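Local coordinates for protein putative GntR-family transcriptional regulator (Bordetella bronchiseptica RB50, PDB 3CNV) that probably regulates transcription as a GntR-family repressor or activator, its UTRA domain presumably binding a small-molecule effector that controls DNA binding, at residues R4-A9 against G148-D153; R74-E79 against Y89-S94; F96-V101 against R141-R146; L129-I134 against Y155-S160. One frame throughout, in Å; residues are numbered along the deposited sequence.

Contact 1. Residues R4-A9 against G148-D153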
# COMPACT_ATOMS: atom_id res chain seq x y z
N ARG C 4 1.46 7.65 -12.04
CA ARG C 4 0.41 6.82 -11.57
C ARG C 4 1.00 5.72 -10.69
O ARG C 4 0.54 5.49 -9.51
CB ARG C 4 -0.40 6.23 -12.76
CG ARG C 4 -1.48 5.26 -12.34
CD ARG C 4 -2.53 6.00 -11.67
NE ARG C 4 -3.57 5.17 -11.03
CZ ARG C 4 -3.49 4.68 -9.81
NH1 ARG C 4 -2.45 4.94 -9.02
NH2 ARG C 4 -4.47 3.96 -9.34
N PHE C 5 1.97 5.01 -11.23
CA PHE C 5 2.47 3.83 -10.50
C PHE C 5 3.94 3.77 -10.29
O PHE C 5 4.43 3.00 -9.47
CB PHE C 5 2.09 2.53 -11.17
CG PHE C 5 0.64 2.22 -11.13
CD1 PHE C 5 -0.03 2.16 -9.93
CD2 PHE C 5 -0.05 1.88 -12.29
CE1 PHE C 5 -1.32 1.84 -9.88
CE2 PHE C 5 -1.42 1.51 -12.22
CZ PHE C 5 -2.05 1.54 -11.04
N LEU C 6 4.65 4.61 -11.01
CA LEU C 6 6.13 4.58 -11.01
C LEU C 6 6.68 4.85 -9.64
O LEU C 6 6.37 5.90 -9.09
CB LEU C 6 6.66 5.62 -12.04
CG LEU C 6 8.19 5.60 -12.25
CD1 LEU C 6 8.58 4.30 -12.91
CD2 LEU C 6 8.67 6.77 -13.08
N ARG C 7 7.56 3.97 -9.12
CA ARG C 7 8.06 4.09 -7.74
C ARG C 7 9.55 4.42 -7.71
O ARG C 7 10.21 4.44 -6.69
CB ARG C 7 7.80 2.78 -6.96
CG ARG C 7 6.40 2.49 -6.66
CD ARG C 7 5.76 3.65 -5.88
NE ARG C 7 4.47 3.18 -5.59
CZ ARG C 7 4.22 2.15 -4.77
NH1 ARG C 7 5.23 1.48 -4.17
NH2 ARG C 7 2.97 1.75 -4.61
N LEU C 8 10.07 4.77 -8.88
CA LEU C 8 11.47 5.22 -8.98
C LEU C 8 11.72 6.52 -8.21
O LEU C 8 10.95 7.49 -8.26
CB LEU C 8 11.91 5.35 -10.42
CG LEU C 8 12.68 4.16 -11.00
CD1 LEU C 8 13.53 4.71 -12.07
CD2 LEU C 8 13.62 3.42 -10.02
N ALA C 9 12.75 6.48 -7.39
CA ALA C 9 13.14 7.62 -6.58
C ALA C 9 14.64 7.73 -6.57
O ALA C 9 15.34 6.70 -6.59
CB ALA C 9 12.62 7.47 -5.17
N GLY C 148 8.76 -3.96 -16.71
CA GLY C 148 9.77 -2.97 -16.64
C GLY C 148 11.11 -3.56 -16.21
O GLY C 148 11.21 -4.44 -15.37
N LEU C 149 12.15 -3.02 -16.78
CA LEU C 149 13.49 -3.38 -16.36
C LEU C 149 14.17 -2.08 -16.03
O LEU C 149 14.33 -1.22 -16.89
CB LEU C 149 14.25 -4.17 -17.46
CG LEU C 149 13.84 -5.62 -17.74
CD1 LEU C 149 14.35 -5.94 -19.17
CD2 LEU C 149 14.41 -6.64 -16.67
N TYR C 150 14.61 -2.01 -14.77
CA TYR C 150 15.10 -0.81 -14.16
C TYR C 150 16.55 -0.99 -13.80
O TYR C 150 16.97 -1.97 -13.17
CB TYR C 150 14.36 -0.50 -12.85
CG TYR C 150 12.88 -0.19 -12.94
CD1 TYR C 150 12.00 -0.99 -13.66
CD2 TYR C 150 12.35 0.86 -12.25
CE1 TYR C 150 10.61 -0.73 -13.68
CE2 TYR C 150 10.94 1.15 -12.27
CZ TYR C 150 10.10 0.35 -13.01
OH TYR C 150 8.77 0.64 -13.00
N LEU C 151 17.32 0.01 -14.18
CA LEU C 151 18.73 0.10 -13.75
C LEU C 151 18.70 0.95 -12.46
O LEU C 151 18.37 2.11 -12.47
CB LEU C 151 19.57 0.79 -14.81
CG LEU C 151 21.01 1.05 -14.43
CD1 LEU C 151 21.70 -0.36 -14.31
CD2 LEU C 151 21.65 1.97 -15.46
N THR C 152 18.99 0.30 -11.35
CA THR C 152 18.84 0.89 -10.02
C THR C 152 20.16 1.36 -9.43
O THR C 152 20.40 1.23 -8.25
CB THR C 152 18.12 -0.09 -9.05
OG1 THR C 152 18.84 -1.31 -8.97
CG2 THR C 152 16.80 -0.39 -9.54
N ASP C 153 21.02 1.92 -10.26
CA ASP C 153 22.28 2.39 -9.75
C ASP C 153 22.22 3.82 -9.11
O ASP C 153 23.03 4.16 -8.27
CB ASP C 153 23.45 2.17 -10.76
CG ASP C 153 23.37 3.03 -12.03
OD1 ASP C 153 24.44 3.24 -12.71
OD2 ASP C 153 22.24 3.47 -12.37
O HOH W 1 7.96 1.48 -10.46

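Contact 2. Residues R74-E79 against Y89-S94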
# COMPACT_ATOMS: atom_id res chain seq x y z
N ARG C 74 -7.70 0.56 -30.07
CA ARG C 74 -7.65 0.62 -31.54
C ARG C 74 -7.11 1.95 -32.05
O ARG C 74 -6.34 1.99 -33.00
CB ARG C 74 -8.98 0.24 -32.19
CG ARG C 74 -9.05 -1.28 -32.29
CD ARG C 74 -10.27 -1.75 -33.06
NE ARG C 74 -11.42 -1.86 -32.17
CZ ARG C 74 -12.31 -0.90 -31.96
NH1 ARG C 74 -12.21 0.28 -32.59
NH2 ARG C 74 -13.31 -1.11 -31.10
N GLY C 75 -7.41 3.02 -31.35
CA GLY C 75 -6.98 4.35 -31.82
C GLY C 75 -5.50 4.64 -31.61
O GLY C 75 -4.96 5.68 -32.04
N LEU C 76 -4.82 3.71 -30.95
CA LEU C 76 -3.46 3.95 -30.47
C LEU C 76 -2.51 3.80 -31.64
O LEU C 76 -2.46 2.75 -32.26
CB LEU C 76 -3.08 3.02 -29.31
CG LEU C 76 -1.85 3.28 -28.42
CD1 LEU C 76 -1.82 4.74 -27.93
CD2 LEU C 76 -1.84 2.34 -27.24
N THR C 77 -1.79 4.88 -31.97
CA THR C 77 -0.78 4.85 -33.04
C THR C 77 0.56 5.39 -32.58
O THR C 77 0.67 5.98 -31.52
CB THR C 77 -1.21 5.64 -34.26
OG1 THR C 77 -1.45 7.02 -33.93
CG2 THR C 77 -2.46 5.01 -34.89
N LEU C 78 1.58 5.19 -33.41
CA LEU C 78 2.94 5.67 -33.07
C LEU C 78 2.91 7.18 -33.11
O LEU C 78 3.48 7.86 -32.25
CB LEU C 78 3.99 5.12 -34.03
CG LEU C 78 5.43 5.49 -33.74
CD1 LEU C 78 5.93 4.88 -32.42
CD2 LEU C 78 6.29 5.04 -34.94
N GLU C 79 2.17 7.69 -34.07
CA GLU C 79 2.09 9.12 -34.28
C GLU C 79 1.48 9.76 -33.03
O GLU C 79 1.92 10.82 -32.58
CB GLU C 79 1.28 9.49 -35.54
CG GLU C 79 0.95 10.99 -35.67
CD GLU C 79 -0.23 11.48 -34.75
OE1 GLU C 79 -1.18 10.68 -34.44
OE2 GLU C 79 -0.21 12.69 -34.32
N TYR C 89 -0.04 6.69 -18.89
CA TYR C 89 -1.28 6.47 -18.12
C TYR C 89 -2.20 7.64 -18.28
O TYR C 89 -3.41 7.48 -18.34
CB TYR C 89 -1.06 6.12 -16.63
CG TYR C 89 -0.52 4.75 -16.42
CD1 TYR C 89 -1.27 3.61 -16.71
CD2 TYR C 89 0.72 4.59 -15.85
CE1 TYR C 89 -0.75 2.34 -16.49
CE2 TYR C 89 1.25 3.34 -15.60
CZ TYR C 89 0.53 2.22 -15.93
OH TYR C 89 1.11 1.00 -15.66
N GLY C 90 -1.62 8.81 -18.41
CA GLY C 90 -2.47 10.02 -18.63
C GLY C 90 -3.10 9.97 -20.00
O GLY C 90 -4.27 10.34 -20.17
N LEU C 91 -2.35 9.51 -21.00
CA LEU C 91 -2.86 9.33 -22.37
C LEU C 91 -4.01 8.29 -22.36
O LEU C 91 -5.03 8.48 -22.99
CB LEU C 91 -1.78 8.84 -23.33
CG LEU C 91 -2.25 8.52 -24.76
CD1 LEU C 91 -2.64 9.89 -25.51
CD2 LEU C 91 -1.21 7.72 -25.61
N PHE C 92 -3.83 7.19 -21.65
CA PHE C 92 -4.83 6.13 -21.64
C PHE C 92 -6.12 6.70 -21.04
O PHE C 92 -7.21 6.38 -21.49
CB PHE C 92 -4.39 4.88 -20.87
CG PHE C 92 -3.12 4.23 -21.36
CD1 PHE C 92 -2.66 4.45 -22.66
CD2 PHE C 92 -2.42 3.35 -20.53
CE1 PHE C 92 -1.50 3.83 -23.11
CE2 PHE C 92 -1.27 2.71 -20.98
CZ PHE C 92 -0.82 2.94 -22.28
N GLU C 93 -5.97 7.55 -20.05
CA GLU C 93 -7.12 8.19 -19.38
C GLU C 93 -7.83 9.14 -20.31
O GLU C 93 -9.04 9.01 -20.58
CB GLU C 93 -6.71 8.99 -18.10
CG GLU C 93 -6.71 8.19 -16.85
CD GLU C 93 -6.21 8.93 -15.55
OE1 GLU C 93 -5.91 10.16 -15.60
OE2 GLU C 93 -6.11 8.21 -14.49
N SER C 94 -7.07 10.11 -20.81
CA SER C 94 -7.67 11.17 -21.61
C SER C 94 -8.14 10.79 -23.01
O SER C 94 -9.17 11.29 -23.46
CB SER C 94 -6.69 12.34 -21.79
OG SER C 94 -6.38 12.73 -20.48

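Contact 3. Residues F96-V101 against R141-R146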
# COMPACT_ATOMS: atom_id res chain seq x y z
N PHE C 96 -8.43 7.48 -24.18
CA PHE C 96 -9.06 6.14 -24.27
C PHE C 96 -10.05 5.88 -23.13
O PHE C 96 -10.76 4.90 -23.18
CB PHE C 96 -7.97 5.00 -24.42
CG PHE C 96 -7.09 5.16 -25.65
CD1 PHE C 96 -7.49 4.65 -26.88
CD2 PHE C 96 -5.92 5.93 -25.62
CE1 PHE C 96 -6.73 4.87 -28.02
CE2 PHE C 96 -5.14 6.14 -26.75
CZ PHE C 96 -5.53 5.62 -27.96
N GLY C 97 -10.12 6.78 -22.15
CA GLY C 97 -11.06 6.66 -21.01
C GLY C 97 -10.75 5.46 -20.13
O GLY C 97 -11.64 4.83 -19.55
N VAL C 98 -9.46 5.11 -20.06
CA VAL C 98 -9.03 4.00 -19.19
C VAL C 98 -8.23 4.49 -17.98
O VAL C 98 -7.14 4.98 -18.14
CB VAL C 98 -8.25 2.99 -20.04
CG1 VAL C 98 -7.62 1.89 -19.18
CG2 VAL C 98 -9.18 2.45 -21.14
N SER C 99 -8.83 4.43 -16.78
CA SER C 99 -8.19 4.87 -15.53
C SER C 99 -7.94 3.68 -14.66
O SER C 99 -8.84 2.91 -14.38
CB SER C 99 -9.05 5.79 -14.66
OG SER C 99 -9.48 6.93 -15.34
N MSE C 100 -6.70 3.53 -14.27
CA MSE C 100 -6.28 2.40 -13.42
C MSE C 100 -6.52 2.70 -11.92
O MSE C 100 -6.10 3.74 -11.34
CB MSE C 100 -4.83 2.08 -13.66
CG MSE C 100 -4.38 2.02 -15.09
SE MSE C 100 -5.39 0.67 -16.09
CE MSE C 100 -4.43 0.93 -17.84
N VAL C 101 -7.19 1.76 -11.27
CA VAL C 101 -7.47 1.85 -9.86
C VAL C 101 -6.50 1.04 -9.01
O VAL C 101 -6.28 1.36 -7.84
CB VAL C 101 -8.96 1.40 -9.58
CG1 VAL C 101 -9.88 2.18 -10.46
CG2 VAL C 101 -9.13 -0.06 -9.85
N ARG C 141 -11.03 -5.32 -13.84
CA ARG C 141 -10.81 -5.60 -15.27
C ARG C 141 -9.38 -5.31 -15.63
O ARG C 141 -8.96 -4.18 -15.50
CB ARG C 141 -11.71 -4.77 -16.13
CG ARG C 141 -13.13 -5.23 -16.03
CD ARG C 141 -14.06 -4.31 -16.79
NE ARG C 141 -15.39 -4.91 -16.86
CZ ARG C 141 -16.28 -4.95 -15.86
NH1 ARG C 141 -16.03 -4.39 -14.68
NH2 ARG C 141 -17.45 -5.54 -16.06
N PRO C 142 -8.62 -6.32 -16.07
CA PRO C 142 -7.24 -6.06 -16.44
C PRO C 142 -7.16 -5.34 -17.78
O PRO C 142 -7.86 -5.69 -18.72
CB PRO C 142 -6.62 -7.45 -16.44
CG PRO C 142 -7.71 -8.34 -16.77
CD PRO C 142 -8.98 -7.73 -16.30
N MSE C 143 -6.36 -4.30 -17.85
CA MSE C 143 -6.24 -3.48 -19.06
C MSE C 143 -4.82 -3.24 -19.57
O MSE C 143 -4.62 -2.65 -20.66
CB MSE C 143 -6.86 -2.08 -18.82
CG MSE C 143 -8.35 -1.99 -18.78
SE MSE C 143 -9.35 -2.89 -20.22
CE MSE C 143 -8.69 -1.84 -21.69
N GLU C 144 -3.86 -3.62 -18.79
CA GLU C 144 -2.44 -3.48 -19.16
C GLU C 144 -1.59 -4.47 -18.45
O GLU C 144 -1.77 -4.73 -17.24
CB GLU C 144 -1.87 -2.09 -18.78
CG GLU C 144 -0.43 -1.88 -19.25
CD GLU C 144 0.30 -0.76 -18.50
OE1 GLU C 144 0.14 -0.69 -17.24
OE2 GLU C 144 1.02 0.02 -19.19
N VAL C 145 -0.65 -4.97 -19.24
CA VAL C 145 0.49 -5.74 -18.77
C VAL C 145 1.72 -4.95 -19.08
O VAL C 145 1.92 -4.51 -20.19
CB VAL C 145 0.62 -7.14 -19.42
CG1 VAL C 145 1.97 -7.84 -18.94
CG2 VAL C 145 -0.56 -8.05 -19.05
N ARG C 146 2.53 -4.72 -18.07
CA ARG C 146 3.78 -4.01 -18.32
C ARG C 146 4.93 -4.71 -17.58
O ARG C 146 4.81 -5.03 -16.38
CB ARG C 146 3.64 -2.54 -17.83
CG ARG C 146 4.88 -1.67 -18.06
CD ARG C 146 4.74 -0.23 -17.54
NE ARG C 146 3.61 0.50 -18.11
CZ ARG C 146 3.41 1.80 -18.03
NH1 ARG C 146 4.21 2.57 -17.28
NH2 ARG C 146 2.34 2.33 -18.63

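Contact 4. Residues L129-I134 against Y155-S160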
# COMPACT_ATOMS: atom_id res chain seq x y z
N LEU C 129 16.43 -4.55 -11.88
CA LEU C 129 15.16 -4.78 -11.14
C LEU C 129 14.06 -4.97 -12.18
O LEU C 129 13.82 -4.13 -13.04
CB LEU C 129 14.82 -3.66 -10.22
CG LEU C 129 13.50 -3.76 -9.43
CD1 LEU C 129 13.52 -4.93 -8.44
CD2 LEU C 129 13.10 -2.49 -8.78
N GLN C 130 13.48 -6.16 -12.18
CA GLN C 130 12.36 -6.46 -13.07
C GLN C 130 11.06 -6.30 -12.28
O GLN C 130 10.87 -6.87 -11.20
CB GLN C 130 12.49 -7.82 -13.73
CG GLN C 130 11.28 -8.26 -14.57
CD GLN C 130 11.54 -9.56 -15.35
OE1 GLN C 130 12.42 -9.62 -16.19
NE2 GLN C 130 10.83 -10.60 -15.01
N VAL C 131 10.20 -5.46 -12.81
CA VAL C 131 8.88 -5.16 -12.25
C VAL C 131 7.83 -5.64 -13.29
O VAL C 131 7.61 -5.04 -14.34
CB VAL C 131 8.66 -3.65 -11.92
CG1 VAL C 131 7.25 -3.43 -11.27
CG2 VAL C 131 9.82 -3.07 -10.98
N ASP C 132 7.19 -6.76 -13.00
CA ASP C 132 6.10 -7.24 -13.84
C ASP C 132 4.74 -6.80 -13.27
O ASP C 132 4.36 -7.21 -12.18
CB ASP C 132 6.16 -8.79 -13.93
CG ASP C 132 7.31 -9.29 -14.82
OD1 ASP C 132 7.53 -8.70 -15.90
OD2 ASP C 132 8.03 -10.23 -14.42
N ARG C 133 4.00 -6.00 -14.02
CA ARG C 133 2.75 -5.36 -13.54
C ARG C 133 1.53 -5.79 -14.37
O ARG C 133 1.59 -5.87 -15.61
CB ARG C 133 2.92 -3.85 -13.66
CG ARG C 133 1.76 -3.03 -13.11
CD ARG C 133 1.87 -1.56 -13.33
NE ARG C 133 3.10 -1.05 -12.77
CZ ARG C 133 3.80 0.00 -13.16
NH1 ARG C 133 3.44 0.73 -14.18
NH2 ARG C 133 4.90 0.30 -12.50
N ILE C 134 0.44 -6.05 -13.70
CA ILE C 134 -0.86 -6.01 -14.34
C ILE C 134 -1.68 -4.92 -13.70
O ILE C 134 -1.79 -4.90 -12.50
CB ILE C 134 -1.60 -7.37 -14.21
CG1 ILE C 134 -0.69 -8.53 -14.64
CG2 ILE C 134 -2.93 -7.32 -14.95
CD1 ILE C 134 -1.29 -9.98 -14.24
N TYR C 155 18.95 5.22 -8.62
CA TYR C 155 17.55 5.27 -8.31
C TYR C 155 17.16 3.91 -7.63
O TYR C 155 17.86 2.88 -7.75
CB TYR C 155 16.71 5.52 -9.55
CG TYR C 155 16.71 6.95 -10.10
CD1 TYR C 155 15.71 7.80 -9.79
CD2 TYR C 155 17.76 7.43 -10.89
CE1 TYR C 155 15.72 9.11 -10.25
CE2 TYR C 155 17.80 8.76 -11.33
CZ TYR C 155 16.75 9.57 -11.02
OH TYR C 155 16.70 10.88 -11.42
N HIS C 156 16.15 3.98 -6.80
CA HIS C 156 15.59 2.81 -6.12
C HIS C 156 14.09 2.82 -6.35
O HIS C 156 13.52 3.84 -6.75
CB HIS C 156 15.95 2.80 -4.59
CG HIS C 156 15.51 4.02 -3.83
ND1 HIS C 156 16.32 5.13 -3.72
CD2 HIS C 156 14.35 4.33 -3.19
CE1 HIS C 156 15.68 6.07 -3.04
NE2 HIS C 156 14.48 5.63 -2.73
N TYR C 157 13.46 1.69 -6.05
CA TYR C 157 12.00 1.56 -6.00
C TYR C 157 11.57 1.73 -4.53
O TYR C 157 11.92 0.97 -3.69
CB TYR C 157 11.62 0.17 -6.58
CG TYR C 157 10.20 -0.25 -6.53
CD1 TYR C 157 9.52 -0.47 -7.70
CD2 TYR C 157 9.56 -0.49 -5.35
CE1 TYR C 157 8.23 -0.86 -7.73
CE2 TYR C 157 8.16 -0.90 -5.35
CZ TYR C 157 7.54 -1.10 -6.56
OH TYR C 157 6.21 -1.54 -6.61
N ARG C 158 10.78 2.75 -4.29
CA ARG C 158 10.28 3.14 -2.97
C ARG C 158 8.97 2.47 -2.71
O ARG C 158 8.11 2.47 -3.57
CB ARG C 158 10.12 4.67 -2.86
CG ARG C 158 9.00 5.24 -3.75
CD ARG C 158 8.89 6.79 -3.65
NE ARG C 158 7.86 7.35 -4.51
CZ ARG C 158 6.57 6.97 -4.57
NH1 ARG C 158 6.08 5.93 -3.86
NH2 ARG C 158 5.77 7.63 -5.41
N ASN C 159 8.84 1.86 -1.54
CA ASN C 159 7.61 1.18 -1.18
C ASN C 159 7.30 1.39 0.30
O ASN C 159 8.13 1.06 1.15
CB ASN C 159 7.67 -0.35 -1.43
CG ASN C 159 6.27 -1.01 -1.49
OD1 ASN C 159 5.25 -0.38 -1.84
ND2 ASN C 159 6.25 -2.31 -1.23
N SER C 160 6.09 1.86 0.60
CA SER C 160 5.61 1.89 1.98
C SER C 160 4.64 0.77 2.17
O SER C 160 3.76 0.52 1.31
CB SER C 160 4.87 3.20 2.31
OG SER C 160 5.82 4.25 2.38

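Contact 1. Residues R4-A9 against G148-D153
L8 and Y150 meet between two backbones that exchange no hydrogen bond: the short strand at L8 and A9 passes the 148-153 segment, with L8 CA 8.6 Å from T152 CA. This is a junction inside a UTRA domain, the ligand-binding half of GntR regulators of this type, where the small sheet of strands 8-10 and 155-161 lies against the six-stranded antiparallel sheet. The link is made by one tyrosine. Y150 turns its CG beside its own backbone N (chi1 -64°), which carries the ring toward the N-terminal segment. L8 comes alongside one edge, the two side chains lying antiparallel to one another. Its CG stands 3.5 Å from Y150 CD2, near the ring plane, and its CD2 lies in that plane at 3.6 Å from the same Y150 CD2. L6 reaches the far end of the ring, where its CD1 is 4.0 Å from Y150 CE2 and 3.7 Å from Y150 OH. On the other edge, in plane, is the backbone carbon of G148, which has no side chain to stand in the way of the ring.

The segment 4-9 also borders a bound citrate, which takes hydrogen bonds from R4 N and F5 N; although probably a crystallisation component, it may mark the effector pocket. Across the interface, T152 OG1 bonds to A109 N of the second subunit. The phenol end is tied down by one water, which accepts from R7 N at 2.9 Å and is hydrogen-bonded to Y150 OH at 2.8 Å.

Contact 2. Residues R74-E79 against Y89-S94
The ring of F92 is the flat group of this contact, and L76 approaches it obliquely, neither squarely over a face nor along an edge, with L76 CD2 4.4 Å from F92 CE1. A second aromatic, F73, meets the same ring edge-to-face, while M100 and E144 also touch it. L76 thus supplies an aliphatic patch to an aromatic cluster: lying in the loop before helix 78-83, it packs on L91 and F92 of helix 88-96.

Its two methyls share the work. CD2 goes to the phenyl ring, and CD1 goes to the neighbouring leucine, where L76 CD1 is 3.8 Å from L91 CD2. In both leucines CB already heads across to the other segment, and CG, anti to the backbone nitrogen (chi1 -166° for L76, 176° for L91), carries the branches on. The gap between the segments is bridged by side chains alone, since L76 CA and F92 CA are 9.2 Å apart and no hydrogen bond crosses it. All three touching residues are buried, yet the common surface is small, 89 Å² counting both sides.

Beyond L76 the chain enters helix 78-83. T77 occupies the N-cap position, its OG1 accepting from L80 N, and the carbonyl oxygen of L76 is held by R28 NH1. The contact therefore sits where the approach to helix 78-83 passes helix 88-96 on the UTRA domain. Underneath runs strand 59-69 of the six-stranded sheet: L76 rests on L68, and F92 on both L66 and L68, so the leucine and the phenylalanine share a strand as their floor.

Contact 3. Residues F96-V101 against R141-R146
A classic beta bulge at M143 and E144, both facing S135 on the adjacent strand, turns two consecutive side chains toward V98 and M100. It interrupts the regular pairing of strands 141-150 and 127-137 in the UTRA sheet, and the loop that follows helix 88-96 packs against it. G97, with positive phi, marks the departure from that helix and starts the loop on its way across.

Apolar atoms make the contact. V98 points one methyl at the first selenomethionine, CG1 being 4.0 Å from M143 CG, and the two side chains cross obliquely. M100, also a selenomethionine, comes in at about a right angle. Its chain is bent at chi2 (-59°), which brings the terminal methyl over the bulge: M100 CE lies 4.0 Å from M143 CB and, on the next residue, 4.1 Å from E144 CB. One methyl therefore spans both residues of the bulge, a use for the pair of same-facing side chains that a regular strand would not provide.

Past CB, E144 changes from apolar neighbour to buried polar hub. Its OE1 is hydrogen-bonded to the hydroxyls of Y89 and S135, while the other oxygen takes the side of a guanidinium group whose NH1 is bonded to the bound citrate. E144 thus braces R146 beside the citrate; if that site is the effector pocket, it would be a second-shell residue. The grip is side-on, with both donors converging on a single oxygen: R146 NE is 2.8 Å from E144 OE2 and approaches above the carboxylate plane, whereas R146 NH2, at 2.7 Å, uses the syn lone pair of that same OE2.

Contact 4. Residues L129-I134 against Y155-S160
L129 and Y157 face each other from two strands that do not pair, their CA atoms 8.8 Å apart and no hydrogen bond between the backbones. Strand 127-137 belongs to the six-stranded antiparallel sheet of the UTRA domain, and strand 155-161 to the small sheet it forms with 8-10. Two sheets are joined here through side chains, with Y157 serving both partners.

L129 crosses Y157 at about a right angle. Its CD2 comes 3.8 Å from Y157 CB, so the leucine presses on the root of the tyrosine more than on its ring. V131, two residues along and on the same side of the strand, deals with the ring itself: V131 CG2 is 4.2 Å from Y157 CD1, in an oblique approach. Y157 holds CG anti to its nitrogen (chi1 175°), a setting that carries the ring past V131 CG2 and takes the phenol oxygen to E105 OE1 on strand 102-111, where the hydroxyl also bonds to ND2 of N159 of the second subunit.

Y157, N159 and S160 further pair in an antiparallel ladder with a strand of the second subunit, so the small sheet continues from one copy into the other, and L129 packs on L129 of that copy. On the opposite side of strand 127-137 from L129 and V131, D132 OD2 forms a salt bridge with R108 and also accepts from Q130 NE2 at 2.9 Å, on the syn side but tilted from both the carboxylate and the amide plane, a bent bond with an N-H...O angle of 133°.

How the contacts relate
Contacts 1 and 4, with centres only about 5 Å apart, form one junction between the small sheet and the large one: A9 N lies 2.8 Å from H156 O on one side, and G148 N 2.8 Å from V131 O on the other. Contacts 2 and 3 lie at the helical end, their centres about 12 Å apart, sharing the turn where F92 O meets V98 N at 3.0 Å. Y89 connects the two regions, its OH 2.8 Å from R133 NH1, as does R4, whose NH2 is 2.6 Å from M100 O. Backbone nitrogens of R4, F5 and Y89 and R146 NH1 bind the citrate, so contacts 1, 2 and 3 may border an effector pocket.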